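Local atomic coordinates of NADH kinase POS5, mitochondrial (Saccharomyces cerevisiae, PDB entry 3AFO), a protein that phosphorylates NADH and, with about half the preference, NAD(+) at the expense of ATP, making it a key mitochondrial source of the reductant NADPH. Residues 41-46 with 72-78; 7-13 with 100-106; 61-66 with 161-165; 174-180 with 352-358. One frame throughout, in Å; residues are numbered along the deposited sequence. Where two conformers were deposited one is given.

In the fold
Contacts 1, 2 and 3 cluster in the N-terminal part of the kinase, whereas contact 4, about 20 Å from contact 1 centre to centre, belongs to an antiparallel sheet nearer the chain's centre in space. Contact 1 is the buried one; contacts 2, 3 and 4 are partly buried, contact 2 lying farthest from that centre. Strand 74-76 ties contact 1 to contact 2, since Val-75 O meets Tyr-104 N at 2.8 Å, and helix 53-69 of contact 3 packs on Ile-46 and Val-75 of contact 1. Strand pairs in contacts 1, 2 and 4 rest on backbone hydrogen bonds; the helix pair of contact 3 relies on rings, alkyl groups and one water.

Contact 1 (41-46 with 72-78)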
# COMPACT_ATOMS: atom_id res chain seq x y z
N LEU A 41 -13.01 33.37 -32.46
CA LEU A 41 -13.36 31.94 -32.49
C LEU A 41 -14.43 31.68 -33.55
O LEU A 41 -15.48 32.32 -33.52
CB LEU A 41 -13.87 31.50 -31.11
CG LEU A 41 -14.61 30.17 -30.97
CD1 LEU A 41 -13.73 29.01 -31.41
CD2 LEU A 41 -15.10 29.96 -29.54
N GLN A 42 -14.16 30.75 -34.46
CA GLN A 42 -15.11 30.39 -35.50
C GLN A 42 -15.33 28.88 -35.68
O GLN A 42 -16.48 28.43 -35.69
CB GLN A 42 -14.71 31.01 -36.85
CG GLN A 42 -14.94 32.50 -36.97
CD GLN A 42 -14.76 32.98 -38.40
OE1 GLN A 42 -13.64 33.01 -38.92
NE2 GLN A 42 -15.86 33.35 -39.04
N ASN A 43 -14.24 28.13 -35.85
CA ASN A 43 -14.31 26.71 -36.19
C ASN A 43 -14.37 25.82 -34.93
O ASN A 43 -13.35 25.60 -34.26
CB ASN A 43 -13.12 26.28 -37.05
CG ASN A 43 -13.01 27.07 -38.36
OD1 ASN A 43 -13.95 27.78 -38.78
ND2 ASN A 43 -11.86 26.94 -39.02
N VAL A 44 -15.55 25.31 -34.63
CA VAL A 44 -15.76 24.51 -33.43
C VAL A 44 -15.96 23.05 -33.80
O VAL A 44 -16.96 22.69 -34.42
CB VAL A 44 -16.96 25.04 -32.61
CG1 VAL A 44 -17.19 24.20 -31.33
CG2 VAL A 44 -16.73 26.52 -32.23
N TYR A 45 -14.99 22.21 -33.43
CA TYR A 45 -15.08 20.76 -33.61
C TYR A 45 -15.74 20.08 -32.40
O TYR A 45 -15.29 20.25 -31.26
CB TYR A 45 -13.70 20.17 -33.88
CG TYR A 45 -13.61 18.67 -33.99
CD1 TYR A 45 -14.53 17.94 -34.74
CD2 TYR A 45 -12.57 17.97 -33.37
CE1 TYR A 45 -14.45 16.56 -34.85
CE2 TYR A 45 -12.47 16.58 -33.49
CZ TYR A 45 -13.41 15.89 -34.23
OH TYR A 45 -13.32 14.52 -34.35
N ILE A 46 -16.80 19.32 -32.66
CA ILE A 46 -17.57 18.70 -31.59
C ILE A 46 -17.54 17.19 -31.72
O ILE A 46 -17.84 16.64 -32.78
CB ILE A 46 -19.05 19.18 -31.56
CG1 ILE A 46 -19.13 20.70 -31.67
CG2 ILE A 46 -19.75 18.71 -30.27
CD1 ILE A 46 -20.49 21.21 -32.06
N GLU A 72 -21.20 33.59 -36.95
CA GLU A 72 -19.81 33.43 -37.39
C GLU A 72 -19.22 32.02 -37.16
O GLU A 72 -18.18 31.67 -37.74
CB GLU A 72 -18.92 34.51 -36.74
CG GLU A 72 -18.52 34.24 -35.26
CD GLU A 72 -19.55 34.72 -34.24
OE1 GLU A 72 -20.76 34.81 -34.56
OE2 GLU A 72 -19.14 35.00 -33.09
N VAL A 73 -19.90 31.22 -36.34
CA VAL A 73 -19.39 29.91 -35.94
C VAL A 73 -19.63 28.82 -36.98
O VAL A 73 -20.72 28.70 -37.53
CB VAL A 73 -19.93 29.48 -34.53
CG1 VAL A 73 -19.82 27.97 -34.32
CG2 VAL A 73 -19.18 30.23 -33.45
N ASN A 74 -18.58 28.03 -37.23
CA ASN A 74 -18.67 26.89 -38.12
C ASN A 74 -18.50 25.60 -37.35
O ASN A 74 -17.51 25.42 -36.65
CB ASN A 74 -17.61 26.99 -39.22
CG ASN A 74 -17.67 28.34 -39.94
OD1 ASN A 74 -18.72 28.74 -40.45
ND2 ASN A 74 -16.55 29.06 -39.95
N VAL A 75 -19.47 24.69 -37.52
CA VAL A 75 -19.53 23.42 -36.79
C VAL A 75 -18.87 22.29 -37.59
O VAL A 75 -19.26 21.99 -38.73
CB VAL A 75 -20.99 23.02 -36.44
CG1 VAL A 75 -21.10 21.55 -36.02
CG2 VAL A 75 -21.57 23.94 -35.38
N ILE A 76 -17.88 21.65 -36.97
CA ILE A 76 -17.21 20.50 -37.54
C ILE A 76 -17.53 19.26 -36.70
O ILE A 76 -17.45 19.31 -35.47
CB ILE A 76 -15.68 20.69 -37.55
CG1 ILE A 76 -15.30 22.06 -38.15
CG2 ILE A 76 -15.03 19.55 -38.29
CD1 ILE A 76 -13.83 22.51 -37.84
N VAL A 77 -17.89 18.16 -37.36
CA VAL A 77 -18.09 16.86 -36.69
C VAL A 77 -17.48 15.80 -37.58
O VAL A 77 -17.15 16.07 -38.73
CB VAL A 77 -19.60 16.53 -36.40
CG1 VAL A 77 -20.22 17.57 -35.50
CG2 VAL A 77 -20.42 16.39 -37.69
N GLN A 78 -17.33 14.59 -37.02
CA GLN A 78 -16.89 13.40 -37.76
C GLN A 78 -17.85 13.06 -38.91
O GLN A 78 -19.04 13.37 -38.82
CB GLN A 78 -16.81 12.21 -36.79
CG GLN A 78 -15.69 12.32 -35.77
CD GLN A 78 -14.33 12.26 -36.43
OE1 GLN A 78 -13.85 11.18 -36.78
NE2 GLN A 78 -13.72 13.41 -36.61
O HOH W 1 -16.03 34.72 -32.76
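Gln-42 lays its side chain past the carbonyl of Glu-72, just ahead of where two parallel strands pair. CB passes Glu-72 O at 3.6 Å and CG at 3.4 Å. Beyond CG the chain is extended (chi2 -169°), carrying CD past the same oxygen and setting the amide nitrogen NE2 3.1 Å from Glu-72 O. That hydrogen bond is bent (N-H...O angle 137°), and the acceptor is tilted from the amide plane. A straighter hydrogen bond joins two side-chain amides: Asn-74 ND2 donates to Asn-43 OD1 over 3.1 Å at 174°, the two side chains lying alongside and pointing the same way. Asn-43 ND2 reaches Arg-114 O, so both ends of this amide are held. Four backbone bonds alternate in parallel register, the first from Asn-74 N to Gln-42 O, the last from Ile-46 N to Ile-76 O. On the face bearing Val-44, its CG2 meets Val-73 CG1 at 4.0 Å, and Ile-46 CD1 lies equally far from Val-75 CG1. This is a beta-alpha-beta unit: helix 53-69 links the two strands and packs on Ile-46 and Val-75, helix 161-169 touches Leu-41 and Val-73, and strand 117-122 continues the sheet beside strand 43-48.

Contact 2 (7-13 with 100-106)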
# COMPACT_ATOMS: atom_id res chain seq x y z
N PHE A 7 -33.07 20.00 -44.22
CA PHE A 7 -32.76 21.06 -43.26
C PHE A 7 -31.29 21.03 -42.80
O PHE A 7 -30.86 21.86 -42.00
CB PHE A 7 -33.70 20.99 -42.05
CG PHE A 7 -35.16 21.23 -42.38
CD1 PHE A 7 -35.53 22.07 -43.43
CD2 PHE A 7 -36.15 20.61 -41.63
CE1 PHE A 7 -36.88 22.30 -43.73
CE2 PHE A 7 -37.50 20.83 -41.91
CZ PHE A 7 -37.86 21.67 -42.97
N VAL A 8 -30.55 20.05 -43.31
CA VAL A 8 -29.13 19.90 -43.02
C VAL A 8 -28.35 19.71 -44.31
O VAL A 8 -28.71 18.87 -45.14
CB VAL A 8 -28.86 18.68 -42.08
CG1 VAL A 8 -27.36 18.34 -42.02
CG2 VAL A 8 -29.40 18.95 -40.69
N LYS A 9 -27.30 20.50 -44.50
CA LYS A 9 -26.35 20.27 -45.58
C LYS A 9 -25.00 19.90 -44.98
O LYS A 9 -24.51 20.56 -44.06
CB LYS A 9 -26.21 21.50 -46.47
CG LYS A 9 -27.37 21.71 -47.43
CD LYS A 9 -27.09 22.86 -48.39
CE LYS A 9 -25.78 22.67 -49.14
NZ LYS A 9 -25.40 23.91 -49.87
N ILE A 10 -24.41 18.83 -45.50
CA ILE A 10 -23.08 18.38 -45.07
C ILE A 10 -22.05 18.91 -46.08
O ILE A 10 -22.12 18.55 -47.26
CB ILE A 10 -23.00 16.84 -44.96
CG1 ILE A 10 -24.00 16.32 -43.92
CG2 ILE A 10 -21.58 16.40 -44.61
CD1 ILE A 10 -24.21 14.80 -43.95
N LYS A 11 -21.12 19.74 -45.61
CA LYS A 11 -20.11 20.40 -46.47
C LYS A 11 -18.67 20.00 -46.13
O LYS A 11 -18.37 19.72 -44.96
CB LYS A 11 -20.25 21.92 -46.39
CG LYS A 11 -21.47 22.48 -47.11
CD LYS A 11 -21.44 23.99 -47.17
CE LYS A 11 -22.76 24.54 -47.68
NZ LYS A 11 -22.71 26.04 -47.74
N PRO A 12 -17.77 19.97 -47.14
CA PRO A 12 -16.35 19.66 -46.89
C PRO A 12 -15.74 20.64 -45.90
O PRO A 12 -15.89 21.86 -46.06
CB PRO A 12 -15.71 19.84 -48.27
CG PRO A 12 -16.84 19.58 -49.23
CD PRO A 12 -18.04 20.19 -48.58
N VAL A 13 -15.05 20.13 -44.88
CA VAL A 13 -14.42 20.99 -43.89
C VAL A 13 -13.27 21.83 -44.49
O VAL A 13 -12.93 22.89 -43.97
CB VAL A 13 -13.97 20.21 -42.61
CG1 VAL A 13 -12.85 19.23 -42.92
CG2 VAL A 13 -13.59 21.17 -41.50
N PRO A 100 -30.33 25.94 -44.37
CA PRO A 100 -30.22 24.70 -43.61
C PRO A 100 -29.07 24.75 -42.59
O PRO A 100 -28.14 25.56 -42.74
CB PRO A 100 -29.93 23.65 -44.68
CG PRO A 100 -29.27 24.40 -45.78
CD PRO A 100 -29.89 25.77 -45.77
N HIS A 101 -29.15 23.91 -41.56
CA HIS A 101 -28.02 23.71 -40.66
C HIS A 101 -26.87 23.16 -41.48
O HIS A 101 -27.03 22.18 -42.20
CB HIS A 101 -28.40 22.72 -39.55
CG HIS A 101 -29.44 23.25 -38.61
ND1 HIS A 101 -29.12 24.03 -37.52
CD2 HIS A 101 -30.78 23.12 -38.61
CE1 HIS A 101 -30.23 24.36 -36.88
NE2 HIS A 101 -31.25 23.83 -37.53
N ILE A 102 -25.72 23.80 -41.39
CA ILE A 102 -24.54 23.31 -42.10
C ILE A 102 -23.60 22.60 -41.13
O ILE A 102 -23.28 23.12 -40.08
CB ILE A 102 -23.79 24.45 -42.84
CG1 ILE A 102 -24.73 25.17 -43.81
CG2 ILE A 102 -22.57 23.88 -43.57
CD1 ILE A 102 -24.20 26.50 -44.34
N LEU A 103 -23.20 21.39 -41.50
CA LEU A 103 -22.25 20.60 -40.74
C LEU A 103 -21.05 20.37 -41.63
O LEU A 103 -21.18 19.76 -42.69
CB LEU A 103 -22.85 19.24 -40.36
CG LEU A 103 -24.15 19.24 -39.55
CD1 LEU A 103 -24.58 17.80 -39.28
CD2 LEU A 103 -24.00 20.02 -38.24
N TYR A 104 -19.89 20.85 -41.21
CA TYR A 104 -18.65 20.61 -41.94
C TYR A 104 -17.98 19.33 -41.46
O TYR A 104 -17.93 19.07 -40.25
CB TYR A 104 -17.72 21.81 -41.83
CG TYR A 104 -18.33 23.07 -42.39
CD1 TYR A 104 -18.19 23.39 -43.74
CD2 TYR A 104 -19.06 23.92 -41.57
CE1 TYR A 104 -18.77 24.54 -44.26
CE2 TYR A 104 -19.63 25.07 -42.08
CZ TYR A 104 -19.48 25.37 -43.43
OH TYR A 104 -20.06 26.51 -43.92
N THR A 105 -17.48 18.55 -42.40
CA THR A 105 -16.83 17.29 -42.10
C THR A 105 -15.78 16.91 -43.14
O THR A 105 -15.74 17.47 -44.24
CB THR A 105 -17.86 16.14 -41.96
OG1 THR A 105 -17.25 15.05 -41.28
CG2 THR A 105 -18.38 15.66 -43.32
N GLY A 106 -14.94 15.94 -42.77
CA GLY A 106 -13.94 15.38 -43.68
C GLY A 106 -12.98 14.47 -42.92
O GLY A 106 -13.26 14.11 -41.78
O HOH W 2 -19.49 26.55 -47.21
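Phe-7 O accepts the first of six backbone hydrogen bonds in this parallel strand pair, from His-101 N at 2.7 Å. Donors then alternate between the segments, Lys-9 N, Leu-103 N, Lys-11 N and Thr-105 N following in turn, until Val-13 N closes the series on Thr-105 O. This last donor stands well above the carbonyl plane, where the chain leaves the strand.

Apolar packing on the face of Val-8 and Leu-103 pairs Val-8 CG1 with Leu-103 CD1 at 3.9 Å, while Ile-10 CG2 touches the methyl CG2 of Thr-105 at 3.5 Å. Helix 79-86 covers this face. The pair extends the alpha/beta fold of the N-terminal part of the kinase: backbone bonds from Tyr-104 to Val-75 and Val-77 join it to segment 72-78, and Thr-105 OG1 bonds to Val-77 O.

The other face carries lysine alkyl chains. In the conformer given, Lys-9 CG rests on Pro-100 CG at 3.7 Å. Lys-11, extended beyond CG (chi2 -172°), runs alongside Tyr-104. Lys-11 CB lies 3.7 Å from Tyr-104 CD1, and Lys-11 CD 3.8 Å from Ile-102 CG2. That methyl lies over one face of the Tyr-104 ring, near the rim, and Pro-12 O sits at the ring's edge. A serine in place of Lys-11 would keep CB beside the ring but would probably leave Ile-102 CG2 and CD1 without their alkyl cover and the water at the lysine's tip without that partner.

A single water joins Lys-11 NZ and Tyr-104 OH weakly, at 3.3 Å from each.

Contact 3 (61-66 with 161-165); sequences EFITHL and HKKVF
His-161 reaches across to helix 53-69 and buries more surface in this contact than any other residue. Its CG stands between the backbone N and the carbonyl carbon (chi1 73°), which carries the ring toward Phe-62 and His-65. CD2 of His-161 comes within 3.6 Å of Phe-62 CD1, the two rings meeting obliquely. The His-161 edge is turned to the face of His-65, an offset edge-to-face pair with centroids 5.6 Å apart and planes at 77°. Phe-158, just before the helix, stacks on the His-161 ring, and its backbone O accepts a hydrogen bond from His-161 ND1; stack and bond probably restrict rotation of the ring.

His-65 is met over one face by the alkyl chain of Lys-162, CG lying 3.7 Å from the ring centroid in a CH-pi contact. At the edge of the His-65 ring, NE2 bonds a water at 2.6 Å, and this water donates to Lys-162 O at 2.7 Å.

The axes of segments 61-66 and 161-165 cross at -53°, 11.3 Å apart at their closest, a wide spacing filled by an aromatic cluster of Phe-62, His-65, His-161 and Phe-165. Helix 53-69 packs on strands 43-48 and 74-76, helix 161-169 on strand 142-146, all three of the central parallel sheet.

Phe-165 receives Leu-66 CD2 over one face, 3.7 Å from its centroid. The edge of Phe-62 points to the Phe-165 face, offset and almost perpendicular.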
# COMPACT_ATOMS: atom_id res chain seq x y z
N GLU A 61 -28.54 19.73 -29.73
CA GLU A 61 -28.93 20.90 -28.95
C GLU A 61 -27.82 21.96 -28.91
O GLU A 61 -28.09 23.17 -28.96
CB GLU A 61 -29.34 20.46 -27.54
CG GLU A 61 -29.91 21.56 -26.65
CD GLU A 61 -30.22 21.07 -25.23
OE1 GLU A 61 -30.37 19.85 -25.02
OE2 GLU A 61 -30.30 21.92 -24.32
N PHE A 62 -26.57 21.51 -28.83
CA PHE A 62 -25.46 22.44 -28.78
C PHE A 62 -25.27 23.15 -30.13
O PHE A 62 -25.12 24.37 -30.17
CB PHE A 62 -24.17 21.74 -28.35
CG PHE A 62 -23.03 22.68 -28.10
CD1 PHE A 62 -23.12 23.65 -27.11
CD2 PHE A 62 -21.86 22.58 -28.85
CE1 PHE A 62 -22.04 24.54 -26.87
CE2 PHE A 62 -20.80 23.46 -28.62
CZ PHE A 62 -20.89 24.43 -27.63
N ILE A 63 -25.29 22.37 -31.20
CA ILE A 63 -25.15 22.87 -32.57
C ILE A 63 -26.28 23.84 -32.94
O ILE A 63 -26.04 24.87 -33.59
CB ILE A 63 -25.09 21.70 -33.57
CG1 ILE A 63 -23.80 20.89 -33.35
CG2 ILE A 63 -25.18 22.21 -35.02
CD1 ILE A 63 -23.74 19.59 -34.11
N THR A 64 -27.50 23.50 -32.52
CA THR A 64 -28.67 24.38 -32.68
C THR A 64 -28.42 25.74 -32.01
O THR A 64 -28.60 26.79 -32.63
CB THR A 64 -29.97 23.69 -32.17
OG1 THR A 64 -30.24 22.53 -32.97
CG2 THR A 64 -31.21 24.62 -32.24
N HIS A 65 -27.94 25.71 -30.76
CA HIS A 65 -27.57 26.93 -30.06
C HIS A 65 -26.50 27.76 -30.78
O HIS A 65 -26.63 28.98 -30.88
CB HIS A 65 -27.12 26.61 -28.63
CG HIS A 65 -26.54 27.78 -27.90
ND1 HIS A 65 -27.29 28.90 -27.58
CD2 HIS A 65 -25.30 28.01 -27.42
CE1 HIS A 65 -26.53 29.77 -26.94
NE2 HIS A 65 -25.32 29.25 -26.83
N LEU A 66 -25.44 27.12 -31.27
CA LEU A 66 -24.39 27.83 -32.00
C LEU A 66 -24.94 28.50 -33.26
O LEU A 66 -24.65 29.67 -33.54
CB LEU A 66 -23.23 26.88 -32.36
CG LEU A 66 -22.52 26.22 -31.17
CD1 LEU A 66 -21.44 25.27 -31.65
CD2 LEU A 66 -21.95 27.28 -30.22
N HIS A 161 -24.09 24.87 -20.76
CA HIS A 161 -23.38 25.09 -22.05
C HIS A 161 -23.46 26.49 -22.66
O HIS A 161 -22.47 26.97 -23.21
CB HIS A 161 -23.73 24.01 -23.09
CG HIS A 161 -25.10 24.14 -23.67
ND1 HIS A 161 -26.20 23.47 -23.15
CD2 HIS A 161 -25.55 24.82 -24.75
CE1 HIS A 161 -27.27 23.76 -23.88
NE2 HIS A 161 -26.90 24.58 -24.85
N LYS A 162 -24.61 27.16 -22.54
CA LYS A 162 -24.76 28.53 -23.09
C LYS A 162 -23.84 29.53 -22.39
O LYS A 162 -23.08 30.24 -23.05
CB LYS A 162 -26.21 29.02 -23.03
CG LYS A 162 -27.19 28.17 -23.83
CD LYS A 162 -28.44 28.96 -24.25
CE LYS A 162 -29.47 29.06 -23.14
NZ LYS A 162 -30.79 29.55 -23.68
N LYS A 163 -23.90 29.55 -21.06
CA LYS A 163 -23.11 30.46 -20.24
C LYS A 163 -21.59 30.21 -20.33
O LYS A 163 -20.80 31.16 -20.34
CB LYS A 163 -23.58 30.40 -18.78
CG LYS A 163 -24.34 29.12 -18.44
CD LYS A 163 -25.66 29.03 -19.21
CE LYS A 163 -26.50 30.28 -18.98
NZ LYS A 163 -27.65 30.40 -19.92
N VAL A 164 -21.20 28.94 -20.40
CA VAL A 164 -19.79 28.56 -20.50
C VAL A 164 -19.23 28.91 -21.87
O VAL A 164 -18.18 29.55 -21.96
CB VAL A 164 -19.55 27.06 -20.15
CG1 VAL A 164 -18.10 26.66 -20.40
CG2 VAL A 164 -19.93 26.78 -18.69
N PHE A 165 -19.93 28.50 -22.93
CA PHE A 165 -19.50 28.85 -24.29
C PHE A 165 -19.38 30.37 -24.50
O PHE A 165 -18.43 30.84 -25.14
CB PHE A 165 -20.38 28.21 -25.38
CG PHE A 165 -19.85 28.43 -26.77
CD1 PHE A 165 -18.82 27.64 -27.28
CD2 PHE A 165 -20.36 29.46 -27.57
CE1 PHE A 165 -18.31 27.86 -28.54
CE2 PHE A 165 -19.85 29.69 -28.84
CZ PHE A 165 -18.83 28.89 -29.33
O HOH W 3 -23.54 30.79 -25.63

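Contact 4 (174-180 with 352-358). With MPD ((4S)-2-methyl-2,4-pentanediol), chain E.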
# COMPACT_ATOMS: atom_id res chain seq x y z
N LYS A 174 -10.62 30.69 -18.59
CA LYS A 174 -9.27 30.30 -18.21
C LYS A 174 -9.08 28.80 -18.38
O LYS A 174 -10.05 28.04 -18.28
CB LYS A 174 -8.97 30.72 -16.77
CG LYS A 174 -8.70 32.22 -16.63
CD LYS A 174 -8.44 32.59 -15.19
CE LYS A 174 -8.29 34.08 -15.03
NZ LYS A 174 -8.07 34.39 -13.59
N CYS A 175 -7.84 28.40 -18.64
CA CYS A 175 -7.51 27.01 -18.94
C CYS A 175 -6.40 26.50 -18.03
O CYS A 175 -5.49 27.25 -17.65
CB CYS A 175 -7.02 26.88 -20.38
SG CYS A 175 -8.28 27.12 -21.64
N LEU A 176 -6.49 25.21 -17.70
CA LEU A 176 -5.41 24.47 -17.08
C LEU A 176 -4.58 23.80 -18.17
O LEU A 176 -5.12 23.14 -19.08
CB LEU A 176 -5.99 23.39 -16.14
CG LEU A 176 -5.03 22.33 -15.58
CD1 LEU A 176 -4.28 22.86 -14.35
CD2 LEU A 176 -5.81 21.06 -15.26
N HIS A 177 -3.27 23.97 -18.06
CA HIS A 177 -2.34 23.30 -18.95
C HIS A 177 -2.05 21.88 -18.47
O HIS A 177 -1.73 21.66 -17.30
CB HIS A 177 -1.04 24.10 -19.07
CG HIS A 177 -0.03 23.46 -19.96
ND1 HIS A 177 -0.12 23.51 -21.34
CD2 HIS A 177 1.06 22.71 -19.68
CE1 HIS A 177 0.89 22.85 -21.86
NE2 HIS A 177 1.62 22.34 -20.88
N ARG A 178 -2.20 20.92 -19.37
CA ARG A 178 -1.87 19.53 -19.08
C ARG A 178 -0.83 19.09 -20.09
O ARG A 178 -0.99 19.31 -21.29
CB ARG A 178 -3.10 18.62 -19.20
CG ARG A 178 -4.28 18.97 -18.27
CD ARG A 178 -5.42 17.97 -18.51
NE ARG A 178 -6.63 18.21 -17.71
CZ ARG A 178 -6.76 17.91 -16.41
NH1 ARG A 178 -5.74 17.39 -15.73
NH2 ARG A 178 -7.91 18.16 -15.79
N THR A 179 0.25 18.48 -19.59
CA THR A 179 1.35 18.05 -20.44
C THR A 179 1.04 16.73 -21.13
O THR A 179 0.13 16.01 -20.72
CB THR A 179 2.65 17.93 -19.62
OG1 THR A 179 3.72 17.48 -20.46
CG2 THR A 179 2.46 16.94 -18.49
N ARG A 180 1.78 16.42 -22.20
CA ARG A 180 1.61 15.19 -22.97
C ARG A 180 2.90 14.38 -22.95
O ARG A 180 4.00 14.94 -22.96
CB ARG A 180 1.29 15.52 -24.43
CG ARG A 180 -0.13 15.98 -24.71
CD ARG A 180 -0.42 15.95 -26.22
NE ARG A 180 0.35 16.96 -26.95
CZ ARG A 180 0.31 17.14 -28.27
NH1 ARG A 180 -0.47 16.38 -29.03
NH2 ARG A 180 1.06 18.08 -28.83
N SER A 352 2.86 23.51 -27.13
CA SER A 352 2.86 22.16 -26.57
C SER A 352 1.76 21.96 -25.52
O SER A 352 1.20 22.92 -25.01
CB SER A 352 4.23 21.85 -25.94
OG SER A 352 4.52 22.75 -24.89
N GLY A 353 1.47 20.70 -25.21
CA GLY A 353 0.52 20.36 -24.16
C GLY A 353 -0.93 20.53 -24.56
O GLY A 353 -1.25 20.74 -25.74
N ILE A 354 -1.81 20.44 -23.56
CA ILE A 354 -3.25 20.48 -23.76
C ILE A 354 -3.82 21.50 -22.80
O ILE A 354 -3.57 21.43 -21.60
CB ILE A 354 -3.88 19.11 -23.44
CG1 ILE A 354 -3.29 18.02 -24.35
CG2 ILE A 354 -5.40 19.16 -23.57
CD1 ILE A 354 -3.32 16.64 -23.73
N TYR A 355 -4.62 22.44 -23.32
CA TYR A 355 -5.26 23.43 -22.48
C TYR A 355 -6.74 23.14 -22.33
O TYR A 355 -7.50 23.17 -23.31
CB TYR A 355 -5.04 24.84 -23.02
CG TYR A 355 -3.60 25.31 -22.98
CD1 TYR A 355 -3.15 26.16 -21.97
CD2 TYR A 355 -2.68 24.89 -23.94
CE1 TYR A 355 -1.84 26.60 -21.93
CE2 TYR A 355 -1.37 25.31 -23.90
CZ TYR A 355 -0.95 26.17 -22.90
OH TYR A 355 0.36 26.59 -22.86
N CYS A 356 -7.15 22.86 -21.09
CA CYS A 356 -8.52 22.51 -20.80
C CYS A 356 -9.17 23.66 -20.06
O CYS A 356 -8.69 24.08 -19.01
CB CYS A 356 -8.58 21.23 -19.94
SG CYS A 356 -7.80 19.81 -20.72
N VAL A 357 -10.24 24.19 -20.65
CA VAL A 357 -11.08 25.19 -19.98
C VAL A 357 -11.46 24.69 -18.59
O VAL A 357 -11.97 23.57 -18.45
CB VAL A 357 -12.36 25.48 -20.80
CG1 VAL A 357 -13.23 26.54 -20.12
CG2 VAL A 357 -12.00 25.92 -22.21
N ALA A 358 -11.20 25.52 -17.59
CA ALA A 358 -11.48 25.24 -16.19
C ALA A 358 -12.72 25.98 -15.70
O ALA A 358 -13.06 27.06 -16.21
CB ALA A 358 -10.28 25.61 -15.34
C1 MPD E . -12.67 32.16 -15.12
C2 MPD E . -13.20 30.84 -14.56
O2 MPD E . -12.12 29.87 -14.53
CM MPD E . -13.65 31.10 -13.13
C3 MPD E . -14.36 30.29 -15.40
C4 MPD E . -14.11 30.31 -16.92
O4 MPD E . -12.97 29.53 -17.26
C5 MPD E . -15.33 29.85 -17.70
O HOH W 4 3.58 21.35 -22.54
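Lys-174 N and Ala-358 O grip one oxygen, O4 of an MPD molecule probably from the crystallisation liquor: Lys-174 N donates to it at 2.9 Å and 175°, and O4 donates to Ala-358 O at 2.7 Å. Beside it, Ala-358 N bonds to Lys-174 O, the first of five backbone bonds in an antiparallel pair. Strand 354-357 also bonds by its backbone to Val-142, joining this antiparallel sheet to strand 142-146 of the parallel one.

His-177 has CG opposite its backbone N (chi1 179°), which brings ND1 over a face of Tyr-355, 3.2 Å above the ring plane and toward its rim; the ring pair is oblique, planes at 59°. Phe-24 stacks on the same tyrosine. A serine in place of Tyr-355 is likely to free His-177 to turn and to leave Phe-24 without its stacking partner.

Ile-354 CD1 presses on Arg-180 CG at 3.4 Å, while the Arg-180 guanidinium pairs with Glu-322. The Arg-178 side chain lies about 7 Å from the bound NADH; NH1 bonds Thr-238 OG1 and NH2 another MPD. Leu-176 CD2 covers a face of this guanidinium, and Cys-356 SG lies at its edge, 3.6 Å from Arg-178 NE.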